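Local coordinates for protein LEOA (Escherichia coli, PDB 4AUR) that probably binds and hydrolyses GTP as a bacterial member of the dynamin family in enterotoxigenic strains, at residues A[53-58]-A[105-110]; A[90-95]-A[129-134]. One frame throughout, in Å; residues are numbered along the deposited sequence.

Contact 1: A[53-58]-A[105-110]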
# COMPACT_ATOMS: atom_id res chain seq x y z
N VAL A 53 13.34 -36.06 15.79
CA VAL A 53 13.82 -36.00 17.16
C VAL A 53 15.13 -35.24 17.17
O VAL A 53 15.81 -35.17 16.14
CB VAL A 53 14.10 -37.42 17.72
CG1 VAL A 53 12.91 -38.35 17.55
CG2 VAL A 53 15.31 -38.05 17.05
N LEU A 54 15.50 -34.71 18.33
CA LEU A 54 16.77 -34.00 18.49
C LEU A 54 17.98 -34.83 18.09
O LEU A 54 18.14 -35.94 18.54
CB LEU A 54 16.96 -33.56 19.93
CG LEU A 54 18.26 -32.83 20.24
CD1 LEU A 54 18.45 -31.59 19.38
CD2 LEU A 54 18.25 -32.40 21.69
N ARG A 55 18.86 -34.25 17.29
CA ARG A 55 20.04 -34.92 16.78
C ARG A 55 21.27 -34.07 17.01
O ARG A 55 21.29 -32.90 16.65
CB ARG A 55 19.90 -35.20 15.29
CG ARG A 55 21.12 -35.89 14.71
CD ARG A 55 21.02 -36.01 13.21
NE ARG A 55 20.06 -37.02 12.84
CZ ARG A 55 19.58 -37.18 11.62
NH1 ARG A 55 19.96 -36.39 10.63
NH2 ARG A 55 18.69 -38.14 11.39
N ILE A 56 22.29 -34.67 17.60
CA ILE A 56 23.55 -33.99 17.88
C ILE A 56 24.65 -34.74 17.15
O ILE A 56 24.75 -35.96 17.25
CB ILE A 56 23.88 -34.00 19.38
CG1 ILE A 56 22.66 -33.67 20.20
CG2 ILE A 56 24.96 -32.99 19.71
CD1 ILE A 56 21.93 -34.90 20.69
N ALA A 57 25.47 -34.02 16.41
CA ALA A 57 26.66 -34.62 15.85
C ALA A 57 27.78 -34.36 16.83
O ALA A 57 28.12 -33.21 17.13
CB ALA A 57 26.97 -34.04 14.50
N LEU A 58 28.32 -35.45 17.35
CA LEU A 58 29.41 -35.36 18.29
C LEU A 58 30.72 -35.60 17.57
O LEU A 58 31.07 -36.73 17.24
CB LEU A 58 29.22 -36.40 19.38
CG LEU A 58 30.07 -36.11 20.61
CD1 LEU A 58 29.66 -34.79 21.24
CD2 LEU A 58 29.99 -37.26 21.59
N GLU A 105 19.06 -38.66 18.77
CA GLU A 105 20.02 -39.38 17.98
C GLU A 105 21.40 -38.74 18.19
O GLU A 105 21.53 -37.52 18.34
CB GLU A 105 19.65 -39.27 16.50
CG GLU A 105 18.28 -39.79 16.11
CD GLU A 105 17.92 -39.48 14.66
OE1 GLU A 105 18.33 -38.41 14.16
OE2 GLU A 105 17.23 -40.29 14.00
N ILE A 106 22.44 -39.56 18.20
CA ILE A 106 23.79 -39.05 18.36
C ILE A 106 24.53 -39.60 17.20
O ILE A 106 24.70 -40.79 17.09
CB ILE A 106 24.40 -39.49 19.70
CG1 ILE A 106 23.65 -38.78 20.84
CG2 ILE A 106 25.88 -39.14 19.76
CD1 ILE A 106 23.85 -39.37 22.21
N VAL A 107 24.93 -38.73 16.28
CA VAL A 107 25.59 -39.18 15.05
C VAL A 107 27.06 -38.88 15.17
O VAL A 107 27.43 -37.92 15.83
CB VAL A 107 25.02 -38.49 13.80
CG1 VAL A 107 23.58 -38.88 13.61
CG2 VAL A 107 25.13 -36.98 13.89
N ASP A 108 27.90 -39.68 14.55
CA ASP A 108 29.34 -39.37 14.53
C ASP A 108 30.02 -40.15 13.41
O ASP A 108 29.46 -41.06 12.83
CB ASP A 108 29.94 -39.68 15.93
CG ASP A 108 31.47 -39.69 15.95
OD1 ASP A 108 32.10 -38.63 15.75
OD2 ASP A 108 32.04 -40.79 16.20
N THR A 109 31.24 -39.75 13.11
CA THR A 109 32.03 -40.40 12.11
C THR A 109 33.33 -40.87 12.76
O THR A 109 34.33 -40.18 12.67
CB THR A 109 32.33 -39.36 11.04
OG1 THR A 109 32.76 -38.16 11.69
CG2 THR A 109 31.08 -39.04 10.28
N PRO A 110 33.32 -42.04 13.41
CA PRO A 110 34.49 -42.44 14.22
C PRO A 110 35.79 -42.64 13.45
O PRO A 110 36.86 -42.39 13.98
CB PRO A 110 34.04 -43.78 14.84
CG PRO A 110 32.56 -43.79 14.72
CD PRO A 110 32.31 -43.10 13.41
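The guanidinium of R55 and the carboxylate of E105 lie almost coplanar, their planes 12° apart, and they meet at the guanidinium edge and not over a face. R55 offers its side: NE reaches E105 OE1 at 2.6 Å and NH2 reaches the same OE1 at 2.8 Å, both from one face of the carboxylate. This salt bridge therefore loads two N-H groups onto a single oxygen. With CG anti to the backbone N (chi1 179°), the R55 chain leaves the sheet and, bent at chi3, leans alongside E105, its CD 3.9 Å from V107 CG1. A third nitrogen, NH1, makes a weak hydrogen bond to the backbone O of Y134 in helix 129-136. Beyond the salt bridge, V53 CG2 packs against the E105 chain.

Behind these side chains runs a regular parallel pairing of strands 54-60 and 104-108, neighbours in the sheet of a P-loop GTPase domain. The bonds alternate across the gap: E105 N to L54 O, I56 N to E105 O, V107 N to I56 O at 2.9 Å, and L58 N to V107 O at 3.0 Å. R55, A57, E105 and V107 share one face of the sheet, with A57 CB 3.5 Å from V107 CG2. I56 and I106 turn to the other face, where I56 CD1 lies 4.2 Å from I106 CG1 and I70 of helix 66-74 packs on I106.

At the C-terminal ends, D108 OD1 lies near the carbonyl of L58 and forms a salt bridge with K66 NZ, the lysine of a probable Walker A loop. D108 is probably the aspartate of the G3 (DxxG) motif that follows this strand in GTPases.

Contact 2: A[90-95]-A[129-134]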
# COMPACT_ATOMS: atom_id res chain seq x y z
N ASP A 90 34.90 -47.46 9.92
CA ASP A 90 34.90 -46.54 8.76
C ASP A 90 33.51 -46.42 8.13
O ASP A 90 33.31 -46.75 6.96
CB ASP A 90 35.96 -46.96 7.72
CG ASP A 90 37.37 -46.49 8.10
OD1 ASP A 90 37.62 -45.27 8.07
OD2 ASP A 90 38.21 -47.36 8.42
N ARG A 91 32.55 -45.97 8.94
CA ARG A 91 31.21 -45.65 8.49
C ARG A 91 30.67 -44.57 9.42
O ARG A 91 31.25 -44.28 10.46
CB ARG A 91 30.24 -46.85 8.59
CG ARG A 91 30.65 -48.16 7.95
CD ARG A 91 30.53 -48.14 6.44
NE ARG A 91 31.19 -49.32 5.87
CZ ARG A 91 31.43 -49.53 4.57
NH1 ARG A 91 31.06 -48.63 3.66
NH2 ARG A 91 32.04 -50.65 4.19
N LEU A 92 29.52 -44.02 9.07
CA LEU A 92 28.73 -43.23 9.97
C LEU A 92 28.11 -44.11 11.04
O LEU A 92 27.89 -45.32 10.85
CB LEU A 92 27.62 -42.57 9.18
CG LEU A 92 26.54 -41.76 9.88
CD1 LEU A 92 27.09 -40.39 10.21
CD2 LEU A 92 25.33 -41.66 8.97
N SER A 93 27.79 -43.51 12.17
CA SER A 93 27.14 -44.25 13.21
C SER A 93 26.20 -43.40 14.05
O SER A 93 26.39 -42.19 14.20
CB SER A 93 28.18 -44.98 14.09
OG SER A 93 29.32 -44.17 14.33
N ILE A 94 25.19 -44.08 14.58
CA ILE A 94 24.08 -43.45 15.26
C ILE A 94 23.81 -44.16 16.56
O ILE A 94 23.68 -45.37 16.58
CB ILE A 94 22.81 -43.54 14.41
CG1 ILE A 94 23.11 -43.03 13.00
CG2 ILE A 94 21.68 -42.75 15.06
CD1 ILE A 94 21.97 -42.31 12.32
N TYR A 95 23.68 -43.39 17.64
CA TYR A 95 23.38 -43.93 18.95
C TYR A 95 22.10 -43.28 19.44
O TYR A 95 21.94 -42.08 19.31
CB TYR A 95 24.54 -43.70 19.91
CG TYR A 95 25.86 -44.11 19.31
CD1 TYR A 95 26.34 -45.41 19.43
CD2 TYR A 95 26.62 -43.20 18.59
CE1 TYR A 95 27.56 -45.78 18.84
CE2 TYR A 95 27.82 -43.55 18.00
CZ TYR A 95 28.30 -44.84 18.13
OH TYR A 95 29.53 -45.14 17.54
N ASP A 129 27.38 -38.85 0.41
CA ASP A 129 26.15 -38.10 0.51
C ASP A 129 25.40 -38.48 1.76
O ASP A 129 24.78 -37.63 2.39
CB ASP A 129 25.27 -38.33 -0.71
CG ASP A 129 25.90 -37.77 -1.99
OD1 ASP A 129 26.43 -36.64 -1.98
OD2 ASP A 129 25.84 -38.47 -3.01
N LEU A 130 25.48 -39.74 2.18
CA LEU A 130 24.76 -40.15 3.38
C LEU A 130 25.25 -39.47 4.65
O LEU A 130 24.48 -38.85 5.34
CB LEU A 130 24.82 -41.65 3.54
CG LEU A 130 24.17 -42.23 4.78
CD1 LEU A 130 22.69 -42.42 4.53
CD2 LEU A 130 24.85 -43.55 5.11
N THR A 131 26.53 -39.57 4.95
CA THR A 131 27.03 -39.02 6.21
C THR A 131 26.95 -37.49 6.19
O THR A 131 26.78 -36.82 7.24
CB THR A 131 28.46 -39.49 6.53
OG1 THR A 131 29.36 -38.77 5.71
CG2 THR A 131 28.66 -40.95 6.23
N ARG A 132 27.06 -36.93 5.00
CA ARG A 132 26.83 -35.51 4.79
C ARG A 132 25.38 -35.11 5.11
O ARG A 132 25.13 -34.11 5.81
CB ARG A 132 27.20 -35.15 3.35
CG ARG A 132 28.69 -35.27 3.00
CD ARG A 132 28.89 -35.20 1.49
NE ARG A 132 28.52 -33.88 0.99
CZ ARG A 132 29.36 -32.86 0.81
NH1 ARG A 132 30.66 -33.01 1.05
NH2 ARG A 132 28.89 -31.70 0.40
N ARG A 133 24.41 -35.89 4.62
CA ARG A 133 23.00 -35.61 4.94
C ARG A 133 22.71 -35.72 6.45
O ARG A 133 21.98 -34.92 7.00
CB ARG A 133 22.11 -36.55 4.17
CG ARG A 133 20.62 -36.22 4.15
CD ARG A 133 19.81 -37.28 3.41
NE ARG A 133 20.66 -37.94 2.41
CZ ARG A 133 20.66 -39.24 2.13
NH1 ARG A 133 19.82 -40.08 2.73
NH2 ARG A 133 21.50 -39.71 1.22
N TYR A 134 23.29 -36.70 7.13
CA TYR A 134 22.94 -36.89 8.53
C TYR A 134 23.51 -35.78 9.37
O TYR A 134 22.88 -35.33 10.32
CB TYR A 134 23.39 -38.28 9.04
CG TYR A 134 22.28 -39.30 9.04
CD1 TYR A 134 21.90 -39.94 7.88
CD2 TYR A 134 21.59 -39.61 10.21
CE1 TYR A 134 20.88 -40.86 7.88
CE2 TYR A 134 20.56 -40.53 10.21
CZ TYR A 134 20.21 -41.15 9.05
OH TYR A 134 19.19 -42.07 9.06
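L92 reaches helix 129-136 with CB and both methyls. Its CB sits 3.5 Å from the methyl CG2 of T131, CD1 lies against T131 CB at 4.0 Å, and CD2 runs on to the tyrosine one turn along, 3.9 Å from Y134 CG. Because L92 CG stands anti to the backbone N (chi1 175°), the two methyls are carried out from the loop just before strand 93-95 to the helix surface. The side chains of L92 and T131 lie alongside, pointing opposite ways, while L92 runs square across Y134. A looser touch, L92 CD2 to L130 CD2 at 4.3 Å, comes at the more exposed end of the patch. I94 brings CD1 to the CE2 side of the Y134 ring, but the modelled spacing there is doubtful. Between these segments the contact is wholly apolar.

The next shell sets these groups in place. T131 lays its methyl against L92 CB while its OG1 is hydrogen-bonded to the backbone O of V125, which helps fix the rotation of the side chain. L130, T131 and Y134 come together on one side of the helix through its own turns, with Y134 N bonded to L130 O at 3.0 Å. Just behind, R132 forms a salt bridge with D165 of helix 156-165 and a hydrogen bond to M126 O.

On the strand side, L92 and I94 point toward the helix; S93 and Y95, between and after them, make no contact with it. V107 of strand 104-108 touches both I94 and Y134, so the helix packs across one face at the edge of the sheet, where strand 93-95 is the outermost strand and runs antiparallel to 104-108.

In the fold
From the N terminus, the chain runs through strand 54-60, helix 66-74 and edge strand 93-95 before strand 104-108 returns beside the first; contact 1 closes that long loop. Contact 2 closes a second one, from strand 93-95 through strand 104-108 and a connection of which residues 114-120 are not modelled to helix 129-136. Since the four segments alternate, the two loops cross. Strand 104-108 is the shared element: S93 O probably accepts from D108 N, and Y95 O from I106 N, so the antiparallel edge strand is joined to the parallel core. The centres of contact 1 and contact 2 are about 9 Å apart. Together they tie core strand, edge strand and covering helix into one side of the GTPase domain.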